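PDB 2IBP: citrate synthase, which probably catalyses the condensation of acetyl-CoA with oxaloacetate and water to give citrate and free CoA, within the tricarboxylic acid cycle. Local coordinates for residues R91-A96 with A118-Y123; E195-A200 with A311-P316; Q317-I322 with F353-I358. All blocks are in the same frame, centred on the assembly; numbering follows the deposited sequence.

How the interactions relate
Interaction 1 stands apart, its centre about 33 Å from that of interaction 2 and about 34 Å from that of interaction 3. It is partly buried beside the second subunit, and pairs a carboxylate that takes a backbone N-H with a histidine-tyrosine contact. Interactions 2 and 3 are surface contacts with centres about 11 Å apart. Helix 297-313 ends in interaction 2 and the next helix, 319-332, starts in interaction 3; D315 of the former is hydrogen-bonded to Y355 and F320 of the latter. Interaction 2 relies on a salt bridge beside apolar packing; interaction 3 sets two tyrosine rings against a leucine and a glutamine, with a backbone N-H to a tyrosine hydroxyl. All three involve the start of a helix.

Interaction 1: R91-A96 with A118-Y123; sequences RELHPA and AAEGAY
H94 and E120 come within 6.4 Å of each other, CA to CA, where the extended link 92-94 turns into helix 95-103 and passes segment 118-123 of helix 109-123. The motif is a helix N-cap within the mainly helical citrate synthase fold, and a second helix completes it. E120, its chain turned at chi2 (74°), lays OE1 against the backbone of the capping residue: H94 N donates to OE1 over 2.9 Å in a nearly straight bond (167°) that uses the syn lone pair. In a capping box the side chain of the third helical residue would accept this N-H; here that residue, T97, bonds to OE1 as well. A carboxylate suits the place, since its other oxygen forms a salt bridge with K157 of helix 141-169. H94 does its own capping through ND1, which accepts A96 N at 2.9 Å, close to the ring plane, so ND1 is probably unprotonated. This holds the imidazole flat between P95 CD on one face and Y123 CB on the other, the latter 4.0 Å from the ring centroid in a CH-pi contact. The two rings are nearly parallel but barely overlap. Y123 OH reaches N103 O and K106 N of the second subunit, so the hydroxyl ties the end of this side chain to that subunit, and A96, small enough to lie close, sets CB 3.6 Å from Y123 CE2.

Interaction 2: E195-A200 with A311-P316; sequences EPDPLA and AKFGDP
L199 meets F313 and K312 chiefly through CD2. This methyl lies 3.9 Å from F313 CE2, and on the other residue it presses on the aliphatic chain, 3.5 Å from K312 CD, which is tighter than usual van der Waals contact. The leucine and lysine chains slide past each other in opposite directions, so that the methylenes of the lysine lie alongside the methyl while its charge is carried beyond. A branched leucine suits this place because it offers one compact methyl to two neighbours.

F313 receives a different partner at its rim. D197 OD2 approaches near the ring plane, 3.4 Å from F313 CZ, with carboxylate and ring planes 78° apart; the slightly positive C-H edge of a benzene ring is a favourable neighbour for an anion. One face of the same ring is covered by CG of the adjoining K312.

The arrangement brings the start of helix 198-210 against the end of helix 297-313, and D197 is the N-cap of the former. With its CG anti to the backbone N (chi1 -174°), the carboxylate folds back so that OD1 accepts L199 N at 3.0 Å through the anti lone pair. OD2 is thereby left to K312: the lysine chain runs extended as far as CE, turns at its last torsion, and NZ forms a 2.9 Å salt bridge with OD2 from the syn side, tilted 29° out of the carboxylate plane. Aspartate suits the site because its two oxygens can serve a helix end and a cation together.

Helix 297-313 also carries E304 and D308, which bind magnesium in this protein, and the side chain of L199 comes to about 4 Å from that of D308. Just past F313, G314 turns the chain out of the helix with positive phi.

Interaction 3: Q317-I322 with F353-I358; sequences QNLFAI and FYYMGI
Y355 reaches across to Q317 and L319 with its whole ring, and its path from the backbone outward gives the plan of the contact. CB leaves with CG anti to the carbonyl carbon (chi1 -74°), a torsion that swings the ring toward the start of helix 319-332. Along one edge, CD1 and CE1 pass Q317 OE1; CE1 is the nearer at 3.2 Å, and the oxygen lies close to the ring plane, facing the weakly positive C-H rim. Over one face sits L319 CD1, 4.1 Å from the ring centroid in a CH-pi contact, and 3.8 Å from CZ. At the tip, OH accepts Q317 N at 3.0 Å, the bond being bent to 137°, and is also hydrogen-bonded to D315 OD1. Tyrosine fits here because a flat apolar ring carries a hydroxyl to the backbone just before helix 319-332.

Y354 adds a second ring to the contact. Its CD2 is 3.5 Å from L319 CD1, so one leucine methyl serves both rings, while its own edge faces the same Q317 OE1, 3.6 Å from CE2. The glutamine amide is inclined by more than 50° to each ring; its oxygen sits at two aromatic edges, and its CG lies near Y354 OH.

Beyond the tyrosines, helix 349-356 closes in a Schellman motif at G357, where glycine suits the positive phi, since a CB would press on the preceding carbonyl oxygen. The opposing helix begins after N318, whose side chain makes no capping bond; D315 instead accepts the amides of F320 and A321. L319 and Q317 also rest on helix 252-263 through L261, and Y355 touches Y309 of helix 297-313, so the contact lies where helices 252-263, 297-313, 319-332 and 349-356 converge.

Interaction 1: R91-A96 with A118-Y123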
ATOM      1  N   ARG A  91      21.202   6.579  -9.849  1.00  7.76           N
ATOM      2  CA  ARG A  91      20.542   7.804  -9.388  1.00  8.80           C
ATOM      3  C   ARG A  91      19.604   8.439 -10.391  1.00  7.55           C
ATOM      4  O   ARG A  91      18.565   8.984 -10.012  1.00  9.35           O
ATOM      5  CB  ARG A  91      21.568   8.855  -8.976  1.00 11.39           C
ATOM      6  CG  ARG A  91      22.362   8.483  -7.785  1.00 11.82           C
ATOM      7  CD  ARG A  91      23.404   9.540  -7.541  1.00 13.37           C
ATOM      8  NE  ARG A  91      24.215   9.229  -6.378  1.00 10.93           N
ATOM      9  CZ  ARG A  91      25.309   9.902  -6.032  1.00 10.15           C
ATOM     10  NH1 ARG A  91      25.771  10.866  -6.813  1.00 10.63           N
ATOM     11  NH2 ARG A  91      25.965   9.569  -4.943  1.00 11.24           N
ATOM     12  N   GLU A  92      19.978   8.454 -11.660  1.00  9.00           N
ATOM     13  CA  GLU A  92      19.176   9.140 -12.667  1.00  9.70           C
ATOM     14  C   GLU A  92      17.878   8.392 -12.921  1.00  9.57           C
ATOM     15  O   GLU A  92      17.833   7.164 -12.810  1.00 11.89           O
ATOM     16  CB  GLU A  92      19.950   9.306 -13.969  1.00 13.30           C
ATOM     17  CG  GLU A  92      19.242  10.118 -15.039  1.00 12.81           C
ATOM     18  CD  GLU A  92      18.855  11.526 -14.607  1.00 16.45           C
ATOM     19  OE1 GLU A  92      19.583  12.476 -14.962  1.00 20.09           O
ATOM     20  OE2 GLU A  92      17.855  11.686 -13.877  1.00 12.10           O
ATOM     21  N   LEU A  93      16.826   9.151 -13.199  1.00 10.14           N
ATOM     22  CA  LEU A  93      15.523   8.583 -13.432  1.00  8.87           C
ATOM     23  C   LEU A  93      15.267   8.438 -14.920  1.00  9.60           C
ATOM     24  O   LEU A  93      15.844   9.144 -15.753  1.00 10.22           O
ATOM     25  CB  LEU A  93      14.448   9.482 -12.809  1.00  9.83           C
ATOM     26  CG  LEU A  93      14.627   9.766 -11.326  1.00 11.21           C
ATOM     27  CD1 LEU A  93      13.592  10.818 -10.852  1.00  9.76           C
ATOM     28  CD2 LEU A  93      14.559   8.474 -10.513  1.00 10.51           C
ATOM     29  N   HIS A  94      14.341   7.536 -15.236  1.00 10.90           N
ATOM     30  CA  HIS A  94      13.879   7.313 -16.599  1.00 11.38           C
ATOM     31  C   HIS A  94      13.124   8.566 -17.055  1.00  9.68           C
ATOM     32  O   HIS A  94      12.421   9.208 -16.255  1.00  9.58           O
ATOM     33  CB  HIS A  94      12.925   6.115 -16.608  1.00 12.48           C
ATOM     34  CG  HIS A  94      12.533   5.657 -17.979  1.00 17.59           C
ATOM     35  ND1 HIS A  94      11.587   6.308 -18.743  1.00 18.53           N
ATOM     36  CD2 HIS A  94      12.930   4.583 -18.706  1.00 20.53           C
ATOM     37  CE1 HIS A  94      11.448   5.677 -19.898  1.00 25.24           C
ATOM     38  NE2 HIS A  94      12.254   4.627 -19.903  1.00 17.09           N
ATOM     39  N   PRO A  95      13.273   8.956 -18.324  1.00 12.59           N
ATOM     40  CA  PRO A  95      12.563  10.148 -18.762  1.00 12.39           C
ATOM     41  C   PRO A  95      11.057  10.148 -18.457  1.00 10.50           C
ATOM     42  O   PRO A  95      10.499  11.193 -18.156  1.00 13.23           O
ATOM     43  CB  PRO A  95      12.832  10.176 -20.272  1.00 15.89           C
ATOM     44  CG  PRO A  95      14.130   9.497 -20.426  1.00 22.39           C
ATOM     45  CD  PRO A  95      14.151   8.421 -19.381  1.00 17.00           C
ATOM     46  N   ALA A  96      10.402   8.990 -18.534  1.00 12.05           N
ATOM     47  CA  ALA A  96       8.970   8.908 -18.259  1.00 12.82           C
ATOM     48  C   ALA A  96       8.696   9.290 -16.816  1.00 10.16           C
ATOM     49  O   ALA A  96       7.720   9.981 -16.514  1.00 11.09           O
ATOM     50  CB  ALA A  96       8.436   7.509 -18.539  1.00 11.50           C
ATOM     51  N   ALA A 118       6.163   4.326  -8.835  1.00  9.24           N
ATOM     52  CA  ALA A 118       5.429   3.395  -9.698  1.00  7.35           C
ATOM     53  C   ALA A 118       5.904   3.549 -11.147  1.00  8.42           C
ATOM     54  O   ALA A 118       6.123   2.564 -11.859  1.00 10.53           O
ATOM     55  CB  ALA A 118       3.921   3.659  -9.628  1.00  9.82           C
ATOM     56  N   ALA A 119       6.035   4.792 -11.599  1.00  9.19           N
ATOM     57  CA  ALA A 119       6.471   5.069 -12.965  1.00  8.34           C
ATOM     58  C   ALA A 119       7.847   4.507 -13.248  1.00 10.12           C
ATOM     59  O   ALA A 119       8.062   3.913 -14.301  1.00  9.70           O
ATOM     60  CB  ALA A 119       6.460   6.557 -13.257  1.00 11.17           C
ATOM     61  N   GLU A 120       8.777   4.693 -12.319  1.00  9.09           N
ATOM     62  CA  GLU A 120      10.133   4.179 -12.509  1.00  7.20           C
ATOM     63  C   GLU A 120      10.127   2.654 -12.576  1.00 10.13           C
ATOM     64  O   GLU A 120      10.822   2.049 -13.400  1.00 11.67           O
ATOM     65  CB  GLU A 120      11.061   4.683 -11.410  1.00  9.26           C
ATOM     66  CG  GLU A 120      12.527   4.310 -11.576  1.00 12.17           C
ATOM     67  CD  GLU A 120      13.278   5.082 -12.662  1.00 10.80           C
ATOM     68  OE1 GLU A 120      12.776   6.104 -13.195  1.00  9.94           O
ATOM     69  OE2 GLU A 120      14.434   4.672 -12.946  1.00 12.09           O
ATOM     70  N   GLY A 121       9.288   2.017 -11.774  1.00  8.58           N
ATOM     71  CA  GLY A 121       9.222   0.562 -11.794  1.00  9.71           C
ATOM     72  C   GLY A 121       8.635   0.029 -13.090  1.00 10.20           C
ATOM     73  O   GLY A 121       8.946  -1.100 -13.533  1.00 11.12           O
ATOM     74  N   ALA A 122       7.837   0.878 -13.741  1.00  9.89           N
ATOM     75  CA  ALA A 122       7.090   0.503 -14.948  1.00 13.46           C
ATOM     76  C   ALA A 122       7.987   0.187 -16.121  1.00  9.99           C
ATOM     77  O   ALA A 122       7.664  -0.671 -16.947  1.00 13.76           O
ATOM     78  CB  ALA A 122       6.135   1.606 -15.325  1.00 12.14           C
ATOM     79  N   TYR A 123       9.114   0.887 -16.204  1.00 10.85           N
ATOM     80  CA  TYR A 123      10.021   0.706 -17.325  1.00 11.86           C
ATOM     81  C   TYR A 123      11.381   0.117 -16.942  1.00 12.07           C
ATOM     82  O   TYR A 123      12.261  -0.011 -17.798  1.00 15.64           O
ATOM     83  CB  TYR A 123      10.201   2.018 -18.083  1.00 15.42           C
ATOM     84  CG  TYR A 123       8.947   2.478 -18.785  1.00 13.56           C
ATOM     85  CD1 TYR A 123       8.336   1.677 -19.738  1.00 15.32           C
ATOM     86  CD2 TYR A 123       8.401   3.717 -18.530  1.00 18.14           C
ATOM     87  CE1 TYR A 123       7.187   2.085 -20.384  1.00 15.67           C
ATOM     88  CE2 TYR A 123       7.250   4.136 -19.162  1.00 14.67           C
ATOM     89  CZ  TYR A 123       6.650   3.318 -20.100  1.00 13.63           C
ATOM     90  OH  TYR A 123       5.532   3.752 -20.758  1.00 12.42           O
TER

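Interaction 2: E195-A200 with A311-P316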
ATOM      1  N   GLU A 195      27.134  22.788  -4.720  1.00 15.59           N
ATOM      2  CA  GLU A 195      27.653  21.766  -3.831  1.00 20.62           C
ATOM      3  C   GLU A 195      27.440  22.278  -2.412  1.00 14.95           C
ATOM      4  O   GLU A 195      27.656  23.461  -2.123  1.00 14.80           O
ATOM      5  CB  GLU A 195      29.127  21.453  -4.085  1.00 24.35           C
ATOM      6  CG  GLU A 195      29.680  20.374  -3.144  1.00 27.35           C
ATOM      7  CD  GLU A 195      31.113  19.983  -3.461  1.00 25.99           C
ATOM      8  OE1 GLU A 195      31.697  20.587  -4.388  1.00 33.26           O
ATOM      9  OE2 GLU A 195      31.639  19.057  -2.801  1.00 27.49           O
ATOM     10  N   PRO A 196      26.938  21.406  -1.535  1.00 14.55           N
ATOM     11  CA  PRO A 196      26.652  21.830  -0.193  1.00 15.08           C
ATOM     12  C   PRO A 196      27.880  21.992   0.655  1.00  9.48           C
ATOM     13  O   PRO A 196      28.969  21.483   0.314  1.00 11.89           O
ATOM     14  CB  PRO A 196      25.800  20.685   0.353  1.00 16.79           C
ATOM     15  CG  PRO A 196      26.271  19.496  -0.432  1.00 12.92           C
ATOM     16  CD  PRO A 196      26.550  20.005  -1.770  1.00 16.14           C
ATOM     17  N   ASP A 197      27.689  22.737   1.735  1.00 11.52           N
ATOM     18  CA  ASP A 197      28.684  22.894   2.778  0.50  2.08           C
ATOM     19  C   ASP A 197      28.808  21.507   3.415  1.00 11.44           C
ATOM     20  O   ASP A 197      27.816  20.781   3.571  1.00 10.90           O
ATOM     21  CB  ASP A 197      28.200  23.908   3.818  0.50  4.59           C
ATOM     22  CG  ASP A 197      29.250  24.236   4.854  0.50 14.16           C
ATOM     23  OD1 ASP A 197      29.588  23.355   5.673  0.50 20.40           O
ATOM     24  OD2 ASP A 197      29.676  25.409   4.909  0.50 30.38           O
ATOM     25  N   PRO A 198      30.034  21.093   3.717  1.00 14.01           N
ATOM     26  CA  PRO A 198      30.284  19.801   4.351  1.00 12.91           C
ATOM     27  C   PRO A 198      29.404  19.506   5.564  1.00 10.20           C
ATOM     28  O   PRO A 198      29.007  18.361   5.777  1.00 11.87           O
ATOM     29  CB  PRO A 198      31.742  19.908   4.805  1.00 20.20           C
ATOM     30  CG  PRO A 198      32.345  20.956   3.948  1.00 17.09           C
ATOM     31  CD  PRO A 198      31.274  21.822   3.405  1.00 16.30           C
ATOM     32  N   LEU A 199      29.164  20.511   6.390  1.00 10.01           N
ATOM     33  CA  LEU A 199      28.355  20.336   7.578  1.00 10.85           C
ATOM     34  C   LEU A 199      26.886  20.024   7.216  1.00  9.18           C
ATOM     35  O   LEU A 199      26.263  19.171   7.847  1.00 10.16           O
ATOM     36  CB  LEU A 199      28.461  21.584   8.444  1.00 12.53           C
ATOM     37  CG  LEU A 199      27.796  21.578   9.813  1.00 17.06           C
ATOM     38  CD1 LEU A 199      28.136  20.344  10.618  1.00 20.37           C
ATOM     39  CD2 LEU A 199      28.220  22.869  10.535  1.00 16.27           C
ATOM     40  N   ALA A 200      26.374  20.646   6.158  1.00  8.83           N
ATOM     41  CA  ALA A 200      25.001  20.384   5.716  1.00  8.58           C
ATOM     42  C   ALA A 200      24.912  18.951   5.173  1.00  9.67           C
ATOM     43  O   ALA A 200      23.983  18.210   5.510  1.00 10.15           O
ATOM     44  CB  ALA A 200      24.554  21.402   4.670  1.00 10.23           C
ATOM     45  N   ALA A 311      26.093  26.266  15.522  1.00 12.59           N
ATOM     46  CA  ALA A 311      27.349  26.897  15.951  1.00 11.68           C
ATOM     47  C   ALA A 311      27.997  27.526  14.709  1.00 15.54           C
ATOM     48  O   ALA A 311      28.538  28.633  14.775  1.00 18.79           O
ATOM     49  CB  ALA A 311      28.270  25.893  16.587  1.00 14.47           C
ATOM     50  N   LYS A 312      27.902  26.845  13.565  1.00 11.13           N
ATOM     51  CA  LYS A 312      28.481  27.360  12.335  1.00 15.82           C
ATOM     52  C   LYS A 312      27.622  28.385  11.618  1.00 16.60           C
ATOM     53  O   LYS A 312      28.112  29.445  11.242  1.00 19.07           O
ATOM     54  CB  LYS A 312      28.812  26.229  11.362  1.00 14.97           C
ATOM     55  CG  LYS A 312      29.479  26.728  10.083  1.00 22.80           C
ATOM     56  CD  LYS A 312      29.851  25.585   9.164  1.00 27.44           C
ATOM     57  CE  LYS A 312      30.749  26.044   8.021  1.00 36.71           C
ATOM     58  NZ  LYS A 312      30.154  27.114   7.183  1.00 38.02           N
ATOM     59  N   PHE A 313      26.347  28.070  11.414  1.00 11.53           N
ATOM     60  CA  PHE A 313      25.471  28.915  10.620  1.00 12.73           C
ATOM     61  C   PHE A 313      24.572  29.843  11.419  1.00 15.35           C
ATOM     62  O   PHE A 313      23.837  30.637  10.839  1.00 21.13           O
ATOM     63  CB  PHE A 313      24.607  28.058   9.709  1.00 14.95           C
ATOM     64  CG  PHE A 313      25.397  27.257   8.729  1.00 15.21           C
ATOM     65  CD1 PHE A 313      25.987  27.881   7.642  1.00 19.28           C
ATOM     66  CD2 PHE A 313      25.571  25.890   8.894  1.00 15.06           C
ATOM     67  CE1 PHE A 313      26.745  27.158   6.738  1.00 25.74           C
ATOM     68  CE2 PHE A 313      26.313  25.159   7.976  1.00 17.55           C
ATOM     69  CZ  PHE A 313      26.906  25.798   6.907  1.00 24.01           C
ATOM     70  N   GLY A 314      24.597  29.712  12.731  1.00 14.71           N
ATOM     71  CA  GLY A 314      23.751  30.540  13.574  1.00 16.09           C
ATOM     72  C   GLY A 314      22.400  29.896  13.831  1.00 18.43           C
ATOM     73  O   GLY A 314      22.044  28.884  13.234  1.00 15.84           O
ATOM     74  N   ASP A 315      21.635  30.517  14.716  1.00 13.05           N
ATOM     75  CA  ASP A 315      20.333  30.016  15.127  1.00 11.21           C
ATOM     76  C   ASP A 315      19.389  31.211  15.015  1.00 12.20           C
ATOM     77  O   ASP A 315      18.827  31.635  16.023  1.00 11.85           O
ATOM     78  CB  ASP A 315      20.456  29.566  16.584  1.00 12.55           C
ATOM     79  CG  ASP A 315      19.235  28.833  17.110  1.00 12.94           C
ATOM     80  OD1 ASP A 315      18.506  28.182  16.317  1.00 12.79           O
ATOM     81  OD2 ASP A 315      19.060  28.849  18.347  1.00 12.99           O
ATOM     82  N   PRO A 316      19.200  31.738  13.787  1.00 11.96           N
ATOM     83  CA  PRO A 316      18.438  32.980  13.550  1.00 14.80           C
ATOM     84  C   PRO A 316      16.991  32.997  14.005  1.00 18.36           C
ATOM     85  O   PRO A 316      16.432  34.068  14.246  1.00 15.76           O
ATOM     86  CB  PRO A 316      18.517  33.169  12.031  1.00 20.59           C
ATOM     87  CG  PRO A 316      18.885  31.846  11.479  1.00 19.54           C
ATOM     88  CD  PRO A 316      19.689  31.150  12.526  1.00 14.11           C
TER

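Interaction 3: Q317-I322 with F353-I358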
ATOM      1  N   GLN A 317      16.350  31.837  14.011  1.00 11.15           N
ATOM      2  CA  GLN A 317      14.977  31.737  14.492  1.00  9.13           C
ATOM      3  C   GLN A 317      14.913  31.165  15.913  1.00 10.73           C
ATOM      4  O   GLN A 317      13.829  30.872  16.417  1.00 12.37           O
ATOM      5  CB  GLN A 317      14.107  30.934  13.521  1.00 12.90           C
ATOM      6  CG  GLN A 317      13.630  31.711  12.299  1.00 14.10           C
ATOM      7  CD  GLN A 317      14.739  32.093  11.343  1.00 17.88           C
ATOM      8  OE1 GLN A 317      15.497  31.243  10.873  1.00 17.18           O
ATOM      9  NE2 GLN A 317      14.792  33.377  10.984  1.00 21.00           N
ATOM     10  N   ASN A 318      16.090  31.013  16.532  1.00 11.02           N
ATOM     11  CA  ASN A 318      16.227  30.558  17.919  1.00 10.40           C
ATOM     12  C   ASN A 318      15.657  29.170  18.171  1.00 11.80           C
ATOM     13  O   ASN A 318      15.373  28.797  19.313  1.00 10.34           O
ATOM     14  CB  ASN A 318      15.581  31.584  18.872  1.00 10.41           C
ATOM     15  CG  ASN A 318      16.060  33.009  18.599  1.00 11.65           C
ATOM     16  OD1 ASN A 318      15.254  33.911  18.362  1.00 21.96           O
ATOM     17  ND2 ASN A 318      17.368  33.182  18.523  1.00 12.65           N
ATOM     18  N   LEU A 319      15.573  28.371  17.107  1.00 10.08           N
ATOM     19  CA  LEU A 319      14.998  27.044  17.206  1.00  8.99           C
ATOM     20  C   LEU A 319      15.804  26.161  18.145  1.00  6.92           C
ATOM     21  O   LEU A 319      15.254  25.478  19.010  1.00  8.64           O
ATOM     22  CB  LEU A 319      14.958  26.400  15.818  1.00  8.23           C
ATOM     23  CG  LEU A 319      14.100  27.123  14.788  1.00 11.19           C
ATOM     24  CD1 LEU A 319      14.175  26.371  13.458  1.00 12.28           C
ATOM     25  CD2 LEU A 319      12.653  27.207  15.291  1.00 13.08           C
ATOM     26  N   PHE A 320      17.122  26.197  18.020  1.00  8.13           N
ATOM     27  CA  PHE A 320      17.947  25.344  18.862  1.00  8.84           C
ATOM     28  C   PHE A 320      17.899  25.804  20.335  1.00  7.54           C
ATOM     29  O   PHE A 320      17.801  25.000  21.260  1.00  9.14           O
ATOM     30  CB  PHE A 320      19.377  25.284  18.332  1.00 11.41           C
ATOM     31  CG  PHE A 320      20.215  24.282  19.025  1.00 10.44           C
ATOM     32  CD1 PHE A 320      20.100  22.938  18.701  1.00 11.05           C
ATOM     33  CD2 PHE A 320      21.083  24.655  20.039  1.00 13.07           C
ATOM     34  CE1 PHE A 320      20.846  21.994  19.364  1.00 11.41           C
ATOM     35  CE2 PHE A 320      21.823  23.711  20.715  1.00 16.50           C
ATOM     36  CZ  PHE A 320      21.710  22.375  20.365  1.00 12.28           C
ATOM     37  N   ALA A 321      17.913  27.119  20.531  1.00  9.60           N
ATOM     38  CA  ALA A 321      17.835  27.698  21.873  1.00 11.55           C
ATOM     39  C   ALA A 321      16.523  27.316  22.557  1.00  7.18           C
ATOM     40  O   ALA A 321      16.512  26.904  23.724  1.00  8.90           O
ATOM     41  CB  ALA A 321      17.948  29.216  21.791  1.00  9.02           C
ATOM     42  N   ILE A 322      15.422  27.425  21.811  1.00 10.20           N
ATOM     43  CA  ILE A 322      14.102  27.096  22.335  1.00  9.02           C
ATOM     44  C   ILE A 322      13.999  25.603  22.632  1.00  7.25           C
ATOM     45  O   ILE A 322      13.601  25.200  23.733  1.00  9.37           O
ATOM     46  CB  ILE A 322      13.004  27.549  21.372  1.00  9.23           C
ATOM     47  CG1 ILE A 322      13.007  29.081  21.242  1.00 11.78           C
ATOM     48  CG2 ILE A 322      11.624  27.047  21.823  1.00 11.27           C
ATOM     49  CD1 ILE A 322      12.145  29.608  20.108  1.00 12.15           C
ATOM     50  N   PHE A 353      16.924  20.976   8.955  1.00 10.90           N
ATOM     51  CA  PHE A 353      16.261  21.027   7.647  1.00  9.89           C
ATOM     52  C   PHE A 353      15.709  22.422   7.406  1.00  7.40           C
ATOM     53  O   PHE A 353      15.849  22.987   6.329  1.00 10.14           O
ATOM     54  CB  PHE A 353      15.068  20.075   7.533  1.00 11.18           C
ATOM     55  CG  PHE A 353      15.406  18.607   7.507  1.00 12.60           C
ATOM     56  CD1 PHE A 353      16.627  18.147   7.077  1.00 14.21           C
ATOM     57  CD2 PHE A 353      14.403  17.683   7.758  1.00 13.42           C
ATOM     58  CE1 PHE A 353      16.886  16.770   7.037  1.00 21.02           C
ATOM     59  CE2 PHE A 353      14.643  16.322   7.689  1.00 14.90           C
ATOM     60  CZ  PHE A 353      15.870  15.874   7.295  1.00 11.08           C
ATOM     61  N   TYR A 354      15.031  22.951   8.419  1.00  7.75           N
ATOM     62  CA  TYR A 354      14.436  24.274   8.317  1.00  9.22           C
ATOM     63  C   TYR A 354      15.518  25.297   7.953  1.00  7.55           C
ATOM     64  O   TYR A 354      15.350  26.096   7.042  1.00  8.89           O
ATOM     65  CB  TYR A 354      13.746  24.649   9.635  1.00  7.32           C
ATOM     66  CG  TYR A 354      13.159  26.045   9.646  1.00  9.04           C
ATOM     67  CD1 TYR A 354      11.835  26.272   9.308  1.00 13.12           C
ATOM     68  CD2 TYR A 354      13.931  27.124  10.051  1.00 13.79           C
ATOM     69  CE1 TYR A 354      11.317  27.544   9.306  1.00 14.23           C
ATOM     70  CE2 TYR A 354      13.410  28.388  10.095  1.00 15.60           C
ATOM     71  CZ  TYR A 354      12.118  28.595   9.716  1.00 14.75           C
ATOM     72  OH  TYR A 354      11.630  29.884   9.753  1.00 16.63           O
ATOM     73  N   TYR A 355      16.627  25.264   8.680  1.00  8.42           N
ATOM     74  CA  TYR A 355      17.701  26.217   8.450  1.00  9.17           C
ATOM     75  C   TYR A 355      18.411  26.013   7.107  1.00 12.93           C
ATOM     76  O   TYR A 355      18.925  26.982   6.516  1.00 14.31           O
ATOM     77  CB  TYR A 355      18.687  26.206   9.609  1.00 11.86           C
ATOM     78  CG  TYR A 355      18.187  26.868  10.879  1.00 11.36           C
ATOM     79  CD1 TYR A 355      17.480  28.053  10.821  1.00 12.22           C
ATOM     80  CD2 TYR A 355      18.592  26.415  12.129  1.00 10.78           C
ATOM     81  CE1 TYR A 355      17.069  28.713  11.978  1.00 14.08           C
ATOM     82  CE2 TYR A 355      18.224  27.094  13.304  1.00 10.06           C
ATOM     83  CZ  TYR A 355      17.461  28.239  13.214  1.00 13.88           C
ATOM     84  OH  TYR A 355      17.100  28.919  14.354  1.00 11.24           O
ATOM     85  N   MET A 356      18.428  24.768   6.633  1.00 11.48           N
ATOM     86  CA  MET A 356      19.002  24.434   5.331  1.00 12.05           C
ATOM     87  C   MET A 356      18.135  24.903   4.160  1.00 14.94           C
ATOM     88  O   MET A 356      18.550  24.827   3.001  1.00 15.00           O
ATOM     89  CB  MET A 356      19.218  22.931   5.206  1.00 11.04           C
ATOM     90  CG  MET A 356      20.268  22.368   6.126  1.00 14.07           C
ATOM     91  SD  MET A 356      20.284  20.588   5.881  1.00 26.51           S
ATOM     92  CE  MET A 356      21.397  20.047   7.173  1.00 23.14           C
ATOM     93  N   GLY A 357      16.924  25.361   4.447  1.00  9.40           N
ATOM     94  CA  GLY A 357      16.027  25.855   3.408  1.00 12.40           C
ATOM     95  C   GLY A 357      15.166  24.765   2.804  1.00 12.52           C
ATOM     96  O   GLY A 357      14.575  24.942   1.745  1.00 13.31           O
ATOM     97  N   ILE A 358      15.093  23.625   3.479  1.00 10.11           N
ATOM     98  CA  ILE A 358      14.251  22.532   2.995  1.00  9.73           C
ATOM     99  C   ILE A 358      12.836  22.841   3.457  1.00  8.39           C
ATOM    100  O   ILE A 358      12.594  23.031   4.661  1.00  9.59           O
ATOM    101  CB  ILE A 358      14.685  21.193   3.580  1.00  9.08           C
ATOM    102  CG1 ILE A 358      16.112  20.861   3.096  1.00 11.13           C
ATOM    103  CG2 ILE A 358      13.657  20.095   3.226  1.00  9.24           C
ATOM    104  CD1 ILE A 358      16.719  19.645   3.740  1.00 17.75           C
TER